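Local atomic coordinates of glutathione peroxidase (Schistosoma mansoni, PDB entry 2V1M), a protein that reduces hydrogen peroxide to water at the expense of glutathione, as part of the parasite's detoxification pathway. Residues 29-40 against 64-75. Numbering follows the deposited sequence.
Sequences YRGHVCLIVNVA and GLRILAFPCNQF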
# COMPACT_ATOMS: atom_id res chain seq x y z
N TYR A 29 -7.32 10.31 -3.99
CA TYR A 29 -7.52 9.83 -2.62
C TYR A 29 -7.73 10.94 -1.59
O TYR A 29 -7.82 10.67 -0.39
CB TYR A 29 -6.36 8.91 -2.23
CG TYR A 29 -6.30 7.69 -3.14
CD1 TYR A 29 -7.23 6.68 -3.01
CD2 TYR A 29 -5.38 7.62 -4.16
CE1 TYR A 29 -7.22 5.60 -3.88
CE2 TYR A 29 -5.36 6.53 -5.07
CZ TYR A 29 -6.30 5.53 -4.92
OH TYR A 29 -6.25 4.49 -5.80
N ARG A 30 -7.86 12.19 -2.06
CA ARG A 30 -8.08 13.30 -1.12
C ARG A 30 -9.31 13.03 -0.26
O ARG A 30 -10.38 12.67 -0.76
CB ARG A 30 -8.29 14.60 -1.88
CG ARG A 30 -8.09 15.83 -1.03
CD ARG A 30 -8.02 17.11 -1.87
NE ARG A 30 -6.75 17.37 -2.58
CZ ARG A 30 -5.73 18.05 -2.05
NH1 ARG A 30 -5.79 18.44 -0.80
NH2 ARG A 30 -4.62 18.30 -2.76
N GLY A 31 -9.15 13.21 1.04
CA GLY A 31 -10.26 13.08 1.97
C GLY A 31 -10.52 11.66 2.47
O GLY A 31 -11.39 11.49 3.32
N HIS A 32 -9.78 10.68 1.96
CA HIS A 32 -9.91 9.27 2.38
C HIS A 32 -8.69 8.83 3.15
O HIS A 32 -7.59 9.29 2.90
CB HIS A 32 -10.14 8.40 1.14
CG HIS A 32 -11.50 8.63 0.54
ND1 HIS A 32 -11.78 8.57 -0.81
CD2 HIS A 32 -12.69 8.94 1.14
CE1 HIS A 32 -13.06 8.85 -1.02
NE2 HIS A 32 -13.63 9.06 0.15
N VAL A 33 -8.89 7.93 4.11
CA VAL A 33 -7.76 7.30 4.79
C VAL A 33 -7.19 6.25 3.86
O VAL A 33 -7.97 5.48 3.28
CB VAL A 33 -8.23 6.68 6.13
CG1 VAL A 33 -7.13 5.84 6.79
CG2 VAL A 33 -8.73 7.75 7.07
N CYS A 34 -5.85 6.20 3.72
CA CYS A 34 -5.24 5.24 2.84
C CYS A 34 -4.31 4.32 3.59
O CYS A 34 -3.56 4.76 4.48
CB CYS A 34 -4.46 5.91 1.69
SG CYS A 34 -5.46 6.97 0.63
N LEU A 35 -4.34 3.04 3.21
CA LEU A 35 -3.39 2.06 3.71
C LEU A 35 -2.57 1.60 2.50
O LEU A 35 -3.15 1.03 1.56
CB LEU A 35 -4.10 0.88 4.37
CG LEU A 35 -3.13 -0.10 5.07
CD1 LEU A 35 -2.43 0.55 6.29
CD2 LEU A 35 -3.89 -1.37 5.46
N ILE A 36 -1.28 1.93 2.49
CA ILE A 36 -0.42 1.71 1.34
C ILE A 36 0.50 0.54 1.64
O ILE A 36 1.28 0.59 2.65
CB ILE A 36 0.36 3.00 0.97
CG1 ILE A 36 -0.64 4.15 0.72
CG2 ILE A 36 1.24 2.69 -0.24
CD1 ILE A 36 0.00 5.47 0.33
N VAL A 37 0.43 -0.49 0.81
CA VAL A 37 1.09 -1.77 1.10
C VAL A 37 1.93 -2.16 -0.10
O VAL A 37 1.44 -2.14 -1.23
CB VAL A 37 0.00 -2.87 1.37
CG1 VAL A 37 0.69 -4.18 1.83
CG2 VAL A 37 -1.00 -2.39 2.36
N ASN A 38 3.21 -2.51 0.11
CA ASN A 38 4.01 -3.11 -0.96
C ASN A 38 3.78 -4.62 -0.91
O ASN A 38 3.79 -5.20 0.17
CB ASN A 38 5.48 -2.74 -0.86
CG ASN A 38 6.15 -3.21 0.45
OD1 ASN A 38 5.77 -2.77 1.55
ND2 ASN A 38 7.17 -4.07 0.33
N VAL A 39 3.51 -5.22 -2.08
CA VAL A 39 3.03 -6.59 -2.13
C VAL A 39 3.93 -7.46 -2.99
O VAL A 39 4.79 -6.98 -3.75
CB VAL A 39 1.55 -6.64 -2.61
CG1 VAL A 39 0.65 -5.89 -1.65
CG2 VAL A 39 1.41 -6.09 -4.04
N ALA A 40 3.72 -8.78 -2.85
CA ALA A 40 4.40 -9.80 -3.64
C ALA A 40 3.53 -11.04 -3.63
O ALA A 40 2.94 -11.38 -2.58
CB ALA A 40 5.78 -10.13 -3.06
N GLY A 64 -14.68 5.16 4.16
CA GLY A 64 -13.61 6.05 3.67
C GLY A 64 -12.21 5.46 3.60
O GLY A 64 -11.27 6.22 3.36
N LEU A 65 -12.04 4.16 3.83
CA LEU A 65 -10.73 3.54 3.69
C LEU A 65 -10.44 3.21 2.22
O LEU A 65 -11.31 2.60 1.54
CB LEU A 65 -10.64 2.25 4.50
CG LEU A 65 -9.29 1.51 4.36
CD1 LEU A 65 -8.14 2.31 4.96
CD2 LEU A 65 -9.40 0.15 5.03
N ARG A 66 -9.24 3.52 1.76
CA ARG A 66 -8.74 3.08 0.46
C ARG A 66 -7.42 2.34 0.68
O ARG A 66 -6.49 2.87 1.26
CB ARG A 66 -8.55 4.29 -0.48
CG ARG A 66 -9.87 5.05 -0.74
CD ARG A 66 -10.85 4.21 -1.53
NE ARG A 66 -12.07 4.97 -1.81
CZ ARG A 66 -13.12 5.05 -0.98
NH1 ARG A 66 -13.09 4.48 0.23
NH2 ARG A 66 -14.20 5.75 -1.35
N ILE A 67 -7.36 1.11 0.20
CA ILE A 67 -6.15 0.31 0.26
C ILE A 67 -5.49 0.35 -1.11
O ILE A 67 -6.16 0.13 -2.14
CB ILE A 67 -6.48 -1.16 0.69
CG1 ILE A 67 -7.10 -1.13 2.10
CG2 ILE A 67 -5.23 -2.03 0.61
CD1 ILE A 67 -7.68 -2.49 2.51
N LEU A 68 -4.18 0.65 -1.11
CA LEU A 68 -3.40 0.78 -2.34
C LEU A 68 -2.28 -0.25 -2.25
O LEU A 68 -1.48 -0.21 -1.31
CB LEU A 68 -2.78 2.18 -2.48
CG LEU A 68 -3.68 3.37 -2.73
CD1 LEU A 68 -4.57 3.72 -1.62
CD2 LEU A 68 -2.78 4.54 -3.12
N ALA A 69 -2.19 -1.13 -3.25
CA ALA A 69 -1.19 -2.22 -3.24
C ALA A 69 -0.23 -2.05 -4.40
O ALA A 69 -0.63 -2.04 -5.59
CB ALA A 69 -1.89 -3.57 -3.33
N PHE A 70 1.06 -1.93 -4.05
CA PHE A 70 2.16 -1.72 -4.99
C PHE A 70 3.03 -2.97 -5.07
O PHE A 70 3.79 -3.25 -4.15
CB PHE A 70 3.01 -0.52 -4.56
CG PHE A 70 2.28 0.79 -4.79
CD1 PHE A 70 2.37 1.42 -6.03
CD2 PHE A 70 1.51 1.35 -3.77
CE1 PHE A 70 1.67 2.59 -6.28
CE2 PHE A 70 0.80 2.53 -4.02
CZ PHE A 70 0.88 3.14 -5.28
N PRO A 71 2.95 -3.71 -6.18
CA PRO A 71 3.86 -4.86 -6.36
C PRO A 71 5.30 -4.37 -6.39
O PRO A 71 5.61 -3.30 -6.92
CB PRO A 71 3.46 -5.43 -7.72
CG PRO A 71 1.97 -4.98 -7.89
CD PRO A 71 2.01 -3.58 -7.33
N CYS A 72 6.19 -5.21 -5.86
CA CYS A 72 7.62 -4.85 -5.81
C CYS A 72 8.41 -6.14 -5.77
O CYS A 72 8.11 -7.04 -4.97
CB CYS A 72 7.90 -4.00 -4.54
SG CYS A 72 9.65 -3.64 -4.29
N ASN A 73 9.43 -6.24 -6.65
CA ASN A 73 10.25 -7.43 -6.78
C ASN A 73 11.65 -7.28 -6.13
O ASN A 73 12.58 -7.98 -6.54
CB ASN A 73 10.40 -7.84 -8.26
CG ASN A 73 10.90 -9.27 -8.40
OD1 ASN A 73 10.55 -10.15 -7.61
ND2 ASN A 73 11.71 -9.53 -9.41
N GLN A 74 11.79 -6.38 -5.15
CA GLN A 74 13.09 -6.17 -4.51
C GLN A 74 13.40 -7.14 -3.39
O GLN A 74 14.52 -7.08 -2.86
CB GLN A 74 13.23 -4.73 -4.02
CG GLN A 74 13.33 -3.76 -5.17
CD GLN A 74 13.55 -2.34 -4.67
OE1 GLN A 74 12.71 -1.77 -3.96
NE2 GLN A 74 14.72 -1.78 -5.00
N PHE A 75 12.46 -8.01 -3.00
CA PHE A 75 12.60 -8.83 -1.80
C PHE A 75 12.53 -10.31 -2.16
O PHE A 75 11.45 -10.87 -2.27
CB PHE A 75 11.56 -8.42 -0.75
CG PHE A 75 11.62 -6.94 -0.42
CD1 PHE A 75 12.71 -6.42 0.31
CD2 PHE A 75 10.67 -6.08 -0.92
CE1 PHE A 75 12.77 -5.06 0.57
CE2 PHE A 75 10.73 -4.71 -0.64
CZ PHE A 75 11.80 -4.21 0.12
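Val33 and Leu65 start a parallel pairing of strands 33-39 and 65-71, in which N-H and C=O groups of Val33, Leu35, Val37 and Val39 bond alternately to Gly64, Arg66, Leu68, Phe70 and Cys72. Phe70 N to Val37 O is typical (2.9 Å, 172° at the hydrogen); Val33 N to Gly64 O is weak. Pro71, which has no N-H, sits at a position whose nitrogen is not used in this pairing.

On one face of the pair, Leu68 reaches over the Tyr29 ring, its CD1 4.1 Å from the ring centroid in a CH-pi contact, while the Tyr29 hydroxyl bonds to Asp99. Ile36 CG2 meets Phe70 CD2 at 3.8 Å. Arg66, bent at chi2 (-67°), lays its guanidinium over a face of the His32 imidazole, offset toward the rim, the planes 30° apart and Arg66 NH2 3.3 Å from His32 CE1; NH1 is held by the carbonyls of Leu65 and Val61.

On the other face the small methyl of Ala69 lets Val39 come close (CG1 to Ala69 CB 3.8 Å), and the branched apolar chains of Leu35, Val39, Leu65 and Ile67 pack against helix 46-60. That helix joins the two strands, giving the beta-alpha-beta crossover of the thioredoxin fold.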